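Local atomic coordinates of CymD (Pseudomonas putida, PDB entry 6Z34), a protein that forms an outer-membrane channel of the FadL family for monoaromatic hydrocarbons, taken up during biodegradation by lateral diffusion. Residues Q28-L32 against R138-S142; Q183-M189 against D323-K328; Y240-V246 against F276-L282. One frame throughout, in Å; residues are numbered along the deposited sequence.

All three contacts belong to one chain, whose fold is consistent with a FadL-type barrel and its plug. Contacts 1 and 3 are neighbours, their centres 14 Å apart. They meet through Arg138. Arg138 NH2 lies 2.9 Å from Thr244 OG1, a probable hydrogen bond, and Arg138 NH1 packs 3.8 Å from Met278 SD. Contact 1 sets residues 28-32 against a barrel strand, and contact 3 joins two wall segments. Contact 2 lies far from both, probably among the extracellular loops. Its centre is 39 Å from that of contact 1 and 29 Å from that of contact 3. Its nearest atoms stay about 23 Å and 10 Å away from them.

Contact 1: Q28-L32 against R138-S142; sequences QGMML and RIPFS
Met30 and Met31 lean from a short 3-10 turn onto Arg138, Pro140 and Ser142 of a barrel strand. The contact is made by side chains, and no hydrogen bond joins the two segments. Its tight spot is at Met30, where Met30 CG sits 3.4 Å from Ser142 CB, closer than usual for two carbons. Further along the same chain, Met30 SD comes 4.0 Å from Pro140 CG, and the two side chains cross at about a right angle. Pro140 CG also has Met31 SD at 4.0 Å, so both sulfurs meet the same ring carbon.

The Met31 side is looser, and this residue is partly exposed. Its CG lies beside the backbone N (chi1 -68°), and two further bends fold the chain back. As a result, Met31 CE lies 3.6 Å from Arg138 CD and 3.7 Å from Arg138 NE. The methyl approaches the guanidinium obliquely. Met31 thus rests on the arm of the arginine, while the charged end is held elsewhere. Arg138 NH2 forms a salt bridge with Asp158 and also bonds to Thr244. Ser142 OG is held by Ser156 and by the carbonyl of Ala155, and Ser156 OG also bonds to Met30 O. Ser156 therefore ties the turn and the strand together from outside both segments.

In the FadL family the N-terminal region forms a plug within the barrel, and this arrangement is consistent with plug residues lying against the inner wall. Strand 131-146 runs between strands 94-107 and 151-171. Phe101 of the former touches Met30, Met31 and Pro140, and Ser86 and Val88 of strand 80-91 also touch Met30.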
ATOM      1  N   GLN A  28     -12.551  -6.451   4.586  1.00 50.07           N
ATOM      2  CA  GLN A  28     -11.421  -5.993   3.784  1.00 47.45           C
ATOM      3  C   GLN A  28     -11.650  -6.161   2.288  1.00 48.83           C
ATOM      4  O   GLN A  28     -10.896  -5.573   1.501  1.00 43.34           O
ATOM      5  CB  GLN A  28     -10.158  -6.727   4.221  1.00 40.28           C
ATOM      6  CG  GLN A  28      -9.721  -6.336   5.623  1.00 41.21           C
ATOM      7  CD  GLN A  28     -10.409  -7.149   6.694  1.00 56.98           C
ATOM      8  OE1 GLN A  28     -11.434  -7.801   6.439  1.00 60.18           O
ATOM      9  NE2 GLN A  28      -9.860  -7.119   7.900  1.00 54.28           N
ATOM     10  N   GLY A  29     -12.691  -6.903   1.872  1.00 43.67           N
ATOM     11  CA  GLY A  29     -13.008  -6.985   0.457  1.00 43.01           C
ATOM     12  C   GLY A  29     -13.211  -5.621  -0.175  1.00 48.92           C
ATOM     13  O   GLY A  29     -12.960  -5.441  -1.368  1.00 48.78           O
ATOM     14  N   MET A  30     -13.672  -4.648   0.609  1.00 44.65           N
ATOM     15  CA  MET A  30     -13.699  -3.238   0.230  1.00 52.03           C
ATOM     16  C   MET A  30     -12.423  -2.801  -0.493  1.00 52.68           C
ATOM     17  O   MET A  30     -12.456  -1.955  -1.400  1.00 44.49           O
ATOM     18  CB  MET A  30     -13.882  -2.368   1.489  1.00 55.63           C
ATOM     19  CG  MET A  30     -15.296  -1.971   1.764  1.00 64.87           C
ATOM     20  SD  MET A  30     -15.577  -0.925   3.207  1.00 56.43           S
ATOM     21  CE  MET A  30     -14.697  -1.781   4.490  1.00 45.72           C
ATOM     22  N   MET A  31     -11.285  -3.345  -0.069  1.00 46.52           N
ATOM     23  CA  MET A  31      -9.994  -2.924  -0.593  1.00 57.84           C
ATOM     24  C   MET A  31      -9.370  -3.969  -1.495  1.00 53.01           C
ATOM     25  O   MET A  31      -8.213  -3.813  -1.879  1.00 48.86           O
ATOM     26  CB  MET A  31      -9.028  -2.599   0.546  1.00 64.47           C
ATOM     27  CG  MET A  31      -9.406  -1.361   1.352  1.00 72.86           C
ATOM     28  SD  MET A  31      -9.349   0.179   0.399  1.00 71.76           S
ATOM     29  CE  MET A  31      -7.791   0.009  -0.425  1.00 60.65           C
ATOM     30  N   LEU A  32     -10.087  -5.045  -1.819  1.00 40.10           N
ATOM     31  CA  LEU A  32      -9.543  -6.027  -2.750  1.00 46.66           C
ATOM     32  C   LEU A  32     -10.555  -6.225  -3.863  1.00 48.14           C
ATOM     33  O   LEU A  32     -10.555  -5.483  -4.858  1.00 47.62           O
ATOM     34  CB  LEU A  32      -9.208  -7.348  -2.059  1.00 43.35           C
ATOM     35  CG  LEU A  32      -8.085  -8.094  -2.799  1.00 58.28           C
ATOM     36  CD1 LEU A  32      -7.205  -8.838  -1.809  1.00 52.21           C
ATOM     37  CD2 LEU A  32      -8.592  -9.036  -3.887  1.00 65.41           C
ATOM     38  N   ARG A 138      -6.444   5.112   2.863  1.00 42.38           N
ATOM     39  CA  ARG A 138      -7.490   4.948   1.859  1.00 43.94           C
ATOM     40  C   ARG A 138      -8.839   4.813   2.554  1.00 54.35           C
ATOM     41  O   ARG A 138      -9.000   4.027   3.502  1.00 50.06           O
ATOM     42  CB  ARG A 138      -7.184   3.753   0.942  1.00 44.26           C
ATOM     43  CG  ARG A 138      -5.722   3.753   0.490  1.00 53.98           C
ATOM     44  CD  ARG A 138      -5.392   2.710  -0.605  1.00 62.87           C
ATOM     45  NE  ARG A 138      -6.115   3.014  -1.827  1.00 58.77           N
ATOM     46  CZ  ARG A 138      -5.566   3.263  -3.009  1.00 58.77           C
ATOM     47  NH1 ARG A 138      -4.235   3.223  -3.168  1.00 55.54           N
ATOM     48  NH2 ARG A 138      -6.373   3.547  -4.038  1.00 49.70           N
ATOM     49  N   ILE A 139      -9.789   5.633   2.127  1.00 50.23           N
ATOM     50  CA  ILE A 139     -11.099   5.670   2.756  1.00 44.07           C
ATOM     51  C   ILE A 139     -12.112   5.243   1.706  1.00 47.68           C
ATOM     52  O   ILE A 139     -12.598   6.094   0.950  1.00 46.31           O
ATOM     53  CB  ILE A 139     -11.428   7.066   3.312  1.00 44.37           C
ATOM     54  CG1 ILE A 139     -10.340   7.524   4.288  1.00 39.28           C
ATOM     55  CG2 ILE A 139     -12.824   7.064   3.967  1.00 42.46           C
ATOM     56  CD1 ILE A 139     -10.529   8.967   4.787  1.00 53.40           C
ATOM     57  N   PRO A 140     -12.440   3.953   1.619  1.00 50.97           N
ATOM     58  CA  PRO A 140     -13.358   3.481   0.578  1.00 50.69           C
ATOM     59  C   PRO A 140     -14.806   3.771   0.898  1.00 49.44           C
ATOM     60  O   PRO A 140     -15.227   3.774   2.056  1.00 50.47           O
ATOM     61  CB  PRO A 140     -13.119   1.968   0.558  1.00 51.79           C
ATOM     62  CG  PRO A 140     -12.743   1.666   1.978  1.00 59.09           C
ATOM     63  CD  PRO A 140     -11.881   2.837   2.404  1.00 47.83           C
ATOM     64  N   PHE A 141     -15.564   4.039  -0.161  1.00 49.54           N
ATOM     65  CA  PHE A 141     -17.025   4.014  -0.129  1.00 47.31           C
ATOM     66  C   PHE A 141     -17.418   2.913  -1.093  1.00 49.65           C
ATOM     67  O   PHE A 141     -17.125   3.000  -2.290  1.00 52.03           O
ATOM     68  CB  PHE A 141     -17.628   5.366  -0.502  1.00 51.85           C
ATOM     69  CG  PHE A 141     -17.081   6.507   0.321  1.00 67.37           C
ATOM     70  CD1 PHE A 141     -15.846   7.074   0.018  1.00 67.42           C
ATOM     71  CD2 PHE A 141     -17.780   6.994   1.416  1.00 68.41           C
ATOM     72  CE1 PHE A 141     -15.327   8.107   0.775  1.00 54.54           C
ATOM     73  CE2 PHE A 141     -17.267   8.028   2.177  1.00 67.93           C
ATOM     74  CZ  PHE A 141     -16.029   8.583   1.856  1.00 59.77           C
ATOM     75  N   SER A 142     -18.011   1.846  -0.560  1.00 49.63           N
ATOM     76  CA  SER A 142     -18.081   0.578  -1.266  1.00 46.99           C
ATOM     77  C   SER A 142     -19.504   0.057  -1.262  1.00 50.74           C
ATOM     78  O   SER A 142     -20.272   0.289  -0.320  1.00 45.23           O
ATOM     79  CB  SER A 142     -17.159  -0.455  -0.640  1.00 50.86           C
ATOM     80  OG  SER A 142     -16.957  -1.553  -1.510  1.00 62.54           O
TER

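Contact 2: Q183-M189 against D323-K328; sequences QVSGSLM and DTINLK
This is a short antiparallel beta pairing between two excursions from the barrel, centred about 31 Å from the middle of the chain. Val184 and Ser185 pair with Leu327 and Asn326. Both segments lie in long connections between barrel strands (151-171 to 198-229, and 294-303 to 336-347), consistent with the long extracellular loops of FadL channels.

Ser185 and Asn326 form the hydrogen-bonded pair. Ser185 N donates to Asn326 O at 3.0 Å, and Asn326 N donates to Ser185 O at 2.7 Å. Val184 and Leu327 form the adjoining non-hydrogen-bonded pair. A longer bond, Lys328 N to Gln183 O at 3.3 Å, closes one end. At the other, just past strand 184-185, Leu188 N donates to Thr324 O at 2.9 Å. Gly186 lies between, at positive phi (111°), with Gly186 CA 4.2 Å from Ile325 CA.

On the face of Val184 and Leu327 the packing is apolar. Val184 CG1 is anti to the backbone N (chi1 -167°) and reaches Ile325 CD1 at 3.5 Å. The other branch, Val184 CG2, meets Leu327 CD2 at 3.7 Å. Met189 CG also comes to 3.4 Å from Ile325 CD1, so the methyl has two tight neighbours in the first segment. Leu188 CD1 rests against Asp323 CB, and the two side chains cross at a slant.

The other face carries Ser185 and Asn326 and is polar. A weak hydrogen bond joins Ser187 OG to Asp323 OD2. Leu178 of helix 172-180 touches Gln183, Val184 and Leu327. Beyond Ile325 and Leu327, strand 313-318 bonds to the far edge of strand 324-328, and its Phe316 touches both Leu188 and Ile325.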
ATOM      1  N   GLN A 183      18.342  18.662 -15.749  1.00113.44           N
ATOM      2  CA  GLN A 183      17.422  18.134 -14.751  1.00111.05           C
ATOM      3  C   GLN A 183      17.313  18.976 -13.483  1.00101.50           C
ATOM      4  O   GLN A 183      16.320  18.838 -12.760  1.00 96.73           O
ATOM      5  CB  GLN A 183      17.804  16.687 -14.373  1.00113.60           C
ATOM      6  CG  GLN A 183      18.429  15.893 -15.530  1.00124.48           C
ATOM      7  CD  GLN A 183      18.667  14.433 -15.194  1.00130.50           C
ATOM      8  OE1 GLN A 183      19.767  14.043 -14.829  1.00136.51           O
ATOM      9  NE2 GLN A 183      17.594  13.633 -15.233  1.00125.49           N
ATOM     10  N   VAL A 184      18.312  19.790 -13.159  1.00100.35           N
ATOM     11  CA  VAL A 184      18.209  20.762 -12.078  1.00 93.48           C
ATOM     12  C   VAL A 184      18.000  22.144 -12.674  1.00 96.94           C
ATOM     13  O   VAL A 184      18.627  22.503 -13.677  1.00105.90           O
ATOM     14  CB  VAL A 184      19.459  20.761 -11.186  1.00 93.49           C
ATOM     15  CG1 VAL A 184      19.195  21.538  -9.909  1.00 86.14           C
ATOM     16  CG2 VAL A 184      19.870  19.361 -10.898  1.00 89.88           C
ATOM     17  N   SER A 185      17.148  22.931 -12.036  1.00 90.45           N
ATOM     18  CA  SER A 185      16.957  24.308 -12.450  1.00 94.54           C
ATOM     19  C   SER A 185      16.729  25.155 -11.206  1.00 93.63           C
ATOM     20  O   SER A 185      16.704  24.648 -10.079  1.00 85.48           O
ATOM     21  CB  SER A 185      15.793  24.425 -13.439  1.00 99.39           C
ATOM     22  OG  SER A 185      15.882  23.429 -14.441  1.00103.61           O
ATOM     23  N   GLY A 186      16.571  26.448 -11.418  1.00 85.18           N
ATOM     24  CA  GLY A 186      16.158  27.293 -10.318  1.00 82.27           C
ATOM     25  C   GLY A 186      17.284  28.215  -9.900  1.00 91.84           C
ATOM     26  O   GLY A 186      18.466  27.843  -9.925  1.00 78.21           O
ATOM     27  N   SER A 187      16.910  29.433  -9.492  1.00108.51           N
ATOM     28  CA  SER A 187      17.857  30.479  -9.121  1.00109.89           C
ATOM     29  C   SER A 187      18.706  30.116  -7.914  1.00111.00           C
ATOM     30  O   SER A 187      19.690  30.811  -7.644  1.00120.05           O
ATOM     31  CB  SER A 187      17.105  31.779  -8.844  1.00114.13           C
ATOM     32  OG  SER A 187      15.938  31.541  -8.069  1.00119.33           O
ATOM     33  N   LEU A 188      18.346  29.063  -7.178  1.00108.00           N
ATOM     34  CA  LEU A 188      19.143  28.611  -6.045  1.00 98.44           C
ATOM     35  C   LEU A 188      20.412  27.881  -6.475  1.00 95.36           C
ATOM     36  O   LEU A 188      21.323  27.720  -5.657  1.00 88.37           O
ATOM     37  CB  LEU A 188      18.290  27.710  -5.144  1.00 81.56           C
ATOM     38  CG  LEU A 188      18.460  27.887  -3.633  1.00 78.58           C
ATOM     39  CD1 LEU A 188      18.370  29.359  -3.235  1.00 77.10           C
ATOM     40  CD2 LEU A 188      17.434  27.050  -2.850  1.00 72.65           C
ATOM     41  N   MET A 189      20.490  27.449  -7.740  1.00103.83           N
ATOM     42  CA  MET A 189      21.665  26.716  -8.221  1.00113.63           C
ATOM     43  C   MET A 189      22.950  27.535  -8.160  1.00111.02           C
ATOM     44  O   MET A 189      23.925  27.074  -7.536  1.00111.72           O
ATOM     45  CB  MET A 189      21.384  26.199  -9.635  1.00115.19           C
ATOM     46  CG  MET A 189      20.942  24.766  -9.691  1.00112.74           C
ATOM     47  SD  MET A 189      22.347  23.662  -9.544  1.00120.02           S
ATOM     48  CE  MET A 189      23.407  24.344 -10.802  1.00116.53           C
ATOM     49  N   ASP A 323      13.529  32.133  -4.003  1.00111.32           N
ATOM     50  CA  ASP A 323      14.493  31.448  -4.851  1.00109.84           C
ATOM     51  C   ASP A 323      14.207  29.953  -4.823  1.00 99.34           C
ATOM     52  O   ASP A 323      14.052  29.363  -3.749  1.00 90.97           O
ATOM     53  CB  ASP A 323      15.921  31.720  -4.376  1.00112.33           C
ATOM     54  CG  ASP A 323      16.455  33.066  -4.844  1.00117.11           C
ATOM     55  OD1 ASP A 323      15.783  34.095  -4.627  1.00119.12           O
ATOM     56  OD2 ASP A 323      17.561  33.090  -5.424  1.00116.89           O
ATOM     57  N   THR A 324      14.144  29.342  -6.002  1.00 97.88           N
ATOM     58  CA  THR A 324      13.722  27.959  -6.128  1.00 94.85           C
ATOM     59  C   THR A 324      14.851  27.079  -6.642  1.00 88.11           C
ATOM     60  O   THR A 324      15.841  27.547  -7.209  1.00 84.53           O
ATOM     61  CB  THR A 324      12.514  27.819  -7.066  1.00 99.26           C
ATOM     62  OG1 THR A 324      12.911  28.105  -8.415  1.00102.30           O
ATOM     63  CG2 THR A 324      11.413  28.775  -6.647  1.00100.84           C
ATOM     64  N   ILE A 325      14.678  25.783  -6.419  1.00 80.65           N
ATOM     65  CA  ILE A 325      15.509  24.752  -7.013  1.00 82.74           C
ATOM     66  C   ILE A 325      14.567  23.670  -7.512  1.00 88.29           C
ATOM     67  O   ILE A 325      13.679  23.231  -6.775  1.00 91.13           O
ATOM     68  CB  ILE A 325      16.543  24.190  -6.017  1.00 90.82           C
ATOM     69  CG1 ILE A 325      17.441  23.175  -6.707  1.00 91.21           C
ATOM     70  CG2 ILE A 325      15.890  23.607  -4.770  1.00 91.02           C
ATOM     71  CD1 ILE A 325      18.565  23.838  -7.411  1.00 89.66           C
ATOM     72  N   ASN A 326      14.716  23.287  -8.773  1.00 91.58           N
ATOM     73  CA  ASN A 326      13.798  22.357  -9.410  1.00 89.00           C
ATOM     74  C   ASN A 326      14.540  21.091  -9.796  1.00 84.72           C
ATOM     75  O   ASN A 326      15.738  21.113 -10.080  1.00100.36           O
ATOM     76  CB  ASN A 326      13.154  22.975 -10.639  1.00103.95           C
ATOM     77  CG  ASN A 326      12.209  24.095 -10.287  1.00117.51           C
ATOM     78  OD1 ASN A 326      11.364  23.958  -9.402  1.00121.40           O
ATOM     79  ND2 ASN A 326      12.362  25.225 -10.962  1.00123.07           N
ATOM     80  N   LEU A 327      13.818  19.987  -9.822  1.00 86.76           N
ATOM     81  CA  LEU A 327      14.482  18.701  -9.884  1.00 88.70           C
ATOM     82  C   LEU A 327      13.533  17.661 -10.457  1.00 98.95           C
ATOM     83  O   LEU A 327      12.413  17.508  -9.960  1.00 90.71           O
ATOM     84  CB  LEU A 327      14.930  18.316  -8.477  1.00 83.74           C
ATOM     85  CG  LEU A 327      15.904  17.170  -8.344  1.00 90.74           C
ATOM     86  CD1 LEU A 327      15.355  15.928  -8.862  1.00 96.63           C
ATOM     87  CD2 LEU A 327      17.168  17.532  -9.096  1.00 94.01           C
ATOM     88  N   LYS A 328      13.976  16.967 -11.504  1.00109.46           N
ATOM     89  CA  LYS A 328      13.268  15.808 -12.037  1.00109.66           C
ATOM     90  C   LYS A 328      14.043  14.546 -11.637  1.00111.52           C
ATOM     91  O   LYS A 328      15.278  14.573 -11.524  1.00118.46           O
ATOM     92  CB  LYS A 328      13.114  15.886 -13.552  1.00111.35           C
ATOM     93  CG  LYS A 328      14.286  15.207 -14.330  1.00117.36           C
ATOM     94  CD  LYS A 328      14.471  15.589 -15.809  1.00124.33           C
ATOM     95  CE  LYS A 328      14.756  14.404 -16.704  1.00121.32           C
ATOM     96  NZ  LYS A 328      15.343  14.950 -17.969  1.00120.02           N
TER

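Contact 3: Y240-V246 against F276-L282; sequences YNFKTHV and FEMPASL
Tyr240 lays its ring along the neighbouring segment, between Ala280 and Leu282. CG stands anti to the backbone N (chi1 -173°), which brings Tyr240 OH to 3.2 Å from Ala280 CB; the methyl approaches the ring obliquely. Leu282 CD1 comes to the ring edge, near its plane, 3.9 Å from Tyr240 CD1. The two side chains cross at about a right angle. Phe242 CE1 also lies at the edge of the tyrosine ring.

Asn241 and Ser281 point to the other face. Asn241 CB touches Ser281 OG at 3.3 Å, while the amide turns elsewhere: ND2 donates to Phe242 O, and OD1 takes a bond from Arg223. Their backbones form an antiparallel hydrogen-bonded pair, with Asn241 N to Ser281 O at 2.7 Å and nearly straight (172°). This is barrel wall of the FadL type, where strands 234-259 and 281-289 run side by side. Toward Val246 the regular pairing gives way to a looser run. Thr244 N gives a bent bond to Met278 O (136°).

Thr244 and Met278 lie side by side and point the same way, with Thr244 CB 3.6 Å from Met278 CG. Val246 meets that methionine at about a right angle, Val246 CG1 to Met278 CG at 4.0 Å. Lys243 crosses Glu277 at a slant, Lys243 CB to Glu277 CG at 3.8 Å, but their charged ends are not in contact. Farther along its chain, Lys243 CG lies 3.5 Å from Ala280 CB. His245 turns its ring edge to Phe276 O.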
ATOM      1  N   TYR A 240     -10.492  -5.076 -11.119  1.00 56.93           N
ATOM      2  CA  TYR A 240      -9.588  -4.071 -11.650  1.00 49.95           C
ATOM      3  C   TYR A 240      -9.492  -2.896 -10.683  1.00 51.50           C
ATOM      4  O   TYR A 240     -10.503  -2.273 -10.337  1.00 48.97           O
ATOM      5  CB  TYR A 240     -10.046  -3.595 -13.021  1.00 53.00           C
ATOM      6  CG  TYR A 240      -9.047  -2.672 -13.688  1.00 58.99           C
ATOM      7  CD1 TYR A 240      -7.884  -3.173 -14.268  1.00 61.16           C
ATOM      8  CD2 TYR A 240      -9.277  -1.301 -13.755  1.00 59.74           C
ATOM      9  CE1 TYR A 240      -6.968  -2.324 -14.899  1.00 55.81           C
ATOM     10  CE2 TYR A 240      -8.373  -0.451 -14.384  1.00 65.23           C
ATOM     11  CZ  TYR A 240      -7.225  -0.965 -14.949  1.00 56.30           C
ATOM     12  OH  TYR A 240      -6.357  -0.095 -15.561  1.00 63.70           O
ATOM     13  N   ASN A 241      -8.273  -2.589 -10.265  1.00 54.24           N
ATOM     14  CA  ASN A 241      -8.003  -1.496  -9.347  1.00 53.99           C
ATOM     15  C   ASN A 241      -7.531  -0.293 -10.160  1.00 55.14           C
ATOM     16  O   ASN A 241      -6.605  -0.410 -10.966  1.00 59.23           O
ATOM     17  CB  ASN A 241      -6.956  -1.940  -8.327  1.00 54.67           C
ATOM     18  CG  ASN A 241      -6.982  -1.114  -7.075  1.00 75.84           C
ATOM     19  OD1 ASN A 241      -7.429  -1.584  -6.034  1.00 85.21           O
ATOM     20  ND2 ASN A 241      -6.482   0.116  -7.153  1.00 76.35           N
ATOM     21  N   PHE A 242      -8.199   0.840  -9.988  1.00 55.27           N
ATOM     22  CA  PHE A 242      -7.918   2.002 -10.818  1.00 55.81           C
ATOM     23  C   PHE A 242      -6.599   2.650 -10.419  1.00 54.97           C
ATOM     24  O   PHE A 242      -6.098   2.447  -9.314  1.00 62.73           O
ATOM     25  CB  PHE A 242      -9.027   3.043 -10.695  1.00 61.55           C
ATOM     26  CG  PHE A 242     -10.380   2.533 -11.054  1.00 63.37           C
ATOM     27  CD1 PHE A 242     -10.539   1.611 -12.068  1.00 71.04           C
ATOM     28  CD2 PHE A 242     -11.499   2.988 -10.388  1.00 66.75           C
ATOM     29  CE1 PHE A 242     -11.795   1.148 -12.406  1.00 69.92           C
ATOM     30  CE2 PHE A 242     -12.765   2.526 -10.724  1.00 65.21           C
ATOM     31  CZ  PHE A 242     -12.910   1.609 -11.728  1.00 57.31           C
ATOM     32  N   LYS A 243      -6.039   3.443 -11.340  1.00 50.71           N
ATOM     33  CA  LYS A 243      -4.880   4.256 -11.007  1.00 53.17           C
ATOM     34  C   LYS A 243      -5.287   5.354 -10.033  1.00 48.52           C
ATOM     35  O   LYS A 243      -6.256   6.082 -10.272  1.00 45.86           O
ATOM     36  CB  LYS A 243      -4.258   4.869 -12.261  1.00 77.34           C
ATOM     37  CG  LYS A 243      -4.022   3.886 -13.383  1.00 89.85           C
ATOM     38  CD  LYS A 243      -3.098   4.459 -14.433  1.00 90.44           C
ATOM     39  CE  LYS A 243      -3.446   3.923 -15.807  1.00 93.11           C
ATOM     40  NZ  LYS A 243      -2.482   4.399 -16.836  1.00 97.35           N
ATOM     41  N   THR A 244      -4.556   5.471  -8.931  1.00 44.17           N
ATOM     42  CA  THR A 244      -4.898   6.461  -7.917  1.00 51.83           C
ATOM     43  C   THR A 244      -4.281   7.795  -8.309  1.00 58.85           C
ATOM     44  O   THR A 244      -3.057   7.903  -8.409  1.00 70.24           O
ATOM     45  CB  THR A 244      -4.399   6.021  -6.538  1.00 60.85           C
ATOM     46  OG1 THR A 244      -4.857   4.685  -6.243  1.00 59.98           O
ATOM     47  CG2 THR A 244      -4.894   6.975  -5.469  1.00 64.11           C
ATOM     48  N   HIS A 245      -5.109   8.807  -8.549  1.00 54.93           N
ATOM     49  CA  HIS A 245      -4.566  10.126  -8.839  1.00 62.39           C
ATOM     50  C   HIS A 245      -4.390  10.891  -7.533  1.00 65.42           C
ATOM     51  O   HIS A 245      -5.342  11.478  -7.014  1.00 61.48           O
ATOM     52  CB  HIS A 245      -5.432  10.910  -9.811  1.00 67.74           C
ATOM     53  CG  HIS A 245      -4.694  12.060 -10.424  1.00 95.68           C
ATOM     54  ND1 HIS A 245      -3.323  12.191 -10.315  1.00100.21           N
ATOM     55  CD2 HIS A 245      -5.117  13.130 -11.136  1.00100.56           C
ATOM     56  CE1 HIS A 245      -2.935  13.286 -10.941  1.00101.90           C
ATOM     57  NE2 HIS A 245      -4.003  13.874 -11.448  1.00102.60           N
ATOM     58  N   VAL A 246      -3.154  10.929  -7.019  1.00 70.83           N
ATOM     59  CA  VAL A 246      -2.949  11.579  -5.722  1.00 74.97           C
ATOM     60  C   VAL A 246      -2.832  13.095  -5.841  1.00 64.65           C
ATOM     61  O   VAL A 246      -3.156  13.806  -4.883  1.00 69.95           O
ATOM     62  CB  VAL A 246      -1.720  11.039  -4.963  1.00 70.85           C
ATOM     63  CG1 VAL A 246      -1.638   9.514  -5.038  1.00 71.55           C
ATOM     64  CG2 VAL A 246      -0.484  11.683  -5.436  1.00 68.51           C
ATOM     65  N   PHE A 276       2.389  12.057  -9.042  1.00103.60           N
ATOM     66  CA  PHE A 276       2.149  10.714  -8.563  1.00 99.68           C
ATOM     67  C   PHE A 276       0.879  10.181  -9.200  1.00 95.47           C
ATOM     68  O   PHE A 276      -0.062  10.922  -9.504  1.00 90.44           O
ATOM     69  CB  PHE A 276       2.014  10.670  -7.050  1.00102.56           C
ATOM     70  CG  PHE A 276       3.258  10.282  -6.349  1.00108.15           C
ATOM     71  CD1 PHE A 276       3.241   9.290  -5.384  1.00107.57           C
ATOM     72  CD2 PHE A 276       4.448  10.923  -6.636  1.00113.55           C
ATOM     73  CE1 PHE A 276       4.404   8.926  -4.719  1.00114.73           C
ATOM     74  CE2 PHE A 276       5.612  10.574  -5.981  1.00116.60           C
ATOM     75  CZ  PHE A 276       5.595   9.572  -5.019  1.00117.57           C
ATOM     76  N   GLU A 277       0.879   8.881  -9.412  1.00 95.75           N
ATOM     77  CA  GLU A 277      -0.285   8.177  -9.906  1.00 96.66           C
ATOM     78  C   GLU A 277      -0.006   6.728  -9.579  1.00102.42           C
ATOM     79  O   GLU A 277       0.662   6.042 -10.357  1.00112.82           O
ATOM     80  CB  GLU A 277      -0.494   8.403 -11.408  1.00 97.14           C
ATOM     81  CG  GLU A 277      -1.695   7.662 -12.008  1.00100.37           C
ATOM     82  CD  GLU A 277      -2.024   8.121 -13.423  1.00 99.94           C
ATOM     83  OE1 GLU A 277      -1.084   8.224 -14.238  1.00100.08           O
ATOM     84  OE2 GLU A 277      -3.217   8.365 -13.723  1.00 98.89           O
ATOM     85  N   MET A 278      -0.432   6.281  -8.404  1.00 89.61           N
ATOM     86  CA  MET A 278      -0.281   4.874  -8.087  1.00 76.40           C
ATOM     87  C   MET A 278      -0.863   4.049  -9.227  1.00 70.04           C
ATOM     88  O   MET A 278      -1.830   4.476  -9.873  1.00 72.04           O
ATOM     89  CB  MET A 278      -0.951   4.537  -6.761  1.00 68.43           C
ATOM     90  CG  MET A 278      -0.850   5.667  -5.784  1.00 74.12           C
ATOM     91  SD  MET A 278      -1.101   5.057  -4.129  1.00 75.99           S
ATOM     92  CE  MET A 278       0.527   4.475  -3.676  1.00 80.47           C
ATOM     93  N   PRO A 279      -0.260   2.918  -9.558  1.00 63.78           N
ATOM     94  CA  PRO A 279      -0.667   2.208 -10.761  1.00 59.40           C
ATOM     95  C   PRO A 279      -1.930   1.397 -10.537  1.00 51.43           C
ATOM     96  O   PRO A 279      -2.204   0.909  -9.440  1.00 53.71           O
ATOM     97  CB  PRO A 279       0.534   1.302 -11.050  1.00 67.00           C
ATOM     98  CG  PRO A 279       1.113   1.037  -9.696  1.00 66.63           C
ATOM     99  CD  PRO A 279       0.845   2.245  -8.855  1.00 63.14           C
ATOM    100  N   ALA A 280      -2.703   1.288 -11.613  1.00 47.35           N
ATOM    101  CA  ALA A 280      -3.756   0.302 -11.781  1.00 50.18           C
ATOM    102  C   ALA A 280      -3.245  -1.094 -11.474  1.00 56.88           C
ATOM    103  O   ALA A 280      -2.038  -1.333 -11.519  1.00 61.45           O
ATOM    104  CB  ALA A 280      -4.296   0.351 -13.212  1.00 41.52           C
ATOM    105  N   SER A 281      -4.148  -2.020 -11.144  1.00 57.23           N
ATOM    106  CA  SER A 281      -3.778  -3.426 -11.059  1.00 54.42           C
ATOM    107  C   SER A 281      -4.986  -4.282 -11.387  1.00 49.30           C
ATOM    108  O   SER A 281      -6.136  -3.863 -11.254  1.00 53.80           O
ATOM    109  CB  SER A 281      -3.203  -3.811  -9.691  1.00 49.67           C
ATOM    110  OG  SER A 281      -4.083  -3.449  -8.645  1.00 55.12           O
ATOM    111  N   LEU A 282      -4.700  -5.487 -11.843  1.00 53.55           N
ATOM    112  CA  LEU A 282      -5.717  -6.452 -12.214  1.00 49.37           C
ATOM    113  C   LEU A 282      -5.459  -7.705 -11.404  1.00 59.05           C
ATOM    114  O   LEU A 282      -4.340  -8.228 -11.421  1.00 63.47           O
ATOM    115  CB  LEU A 282      -5.676  -6.752 -13.712  1.00 45.04           C
ATOM    116  CG  LEU A 282      -6.753  -7.725 -14.203  1.00 65.76           C
ATOM    117  CD1 LEU A 282      -8.153  -7.087 -14.169  1.00 58.83           C
ATOM    118  CD2 LEU A 282      -6.413  -8.226 -15.597  1.00 69.25           C
TER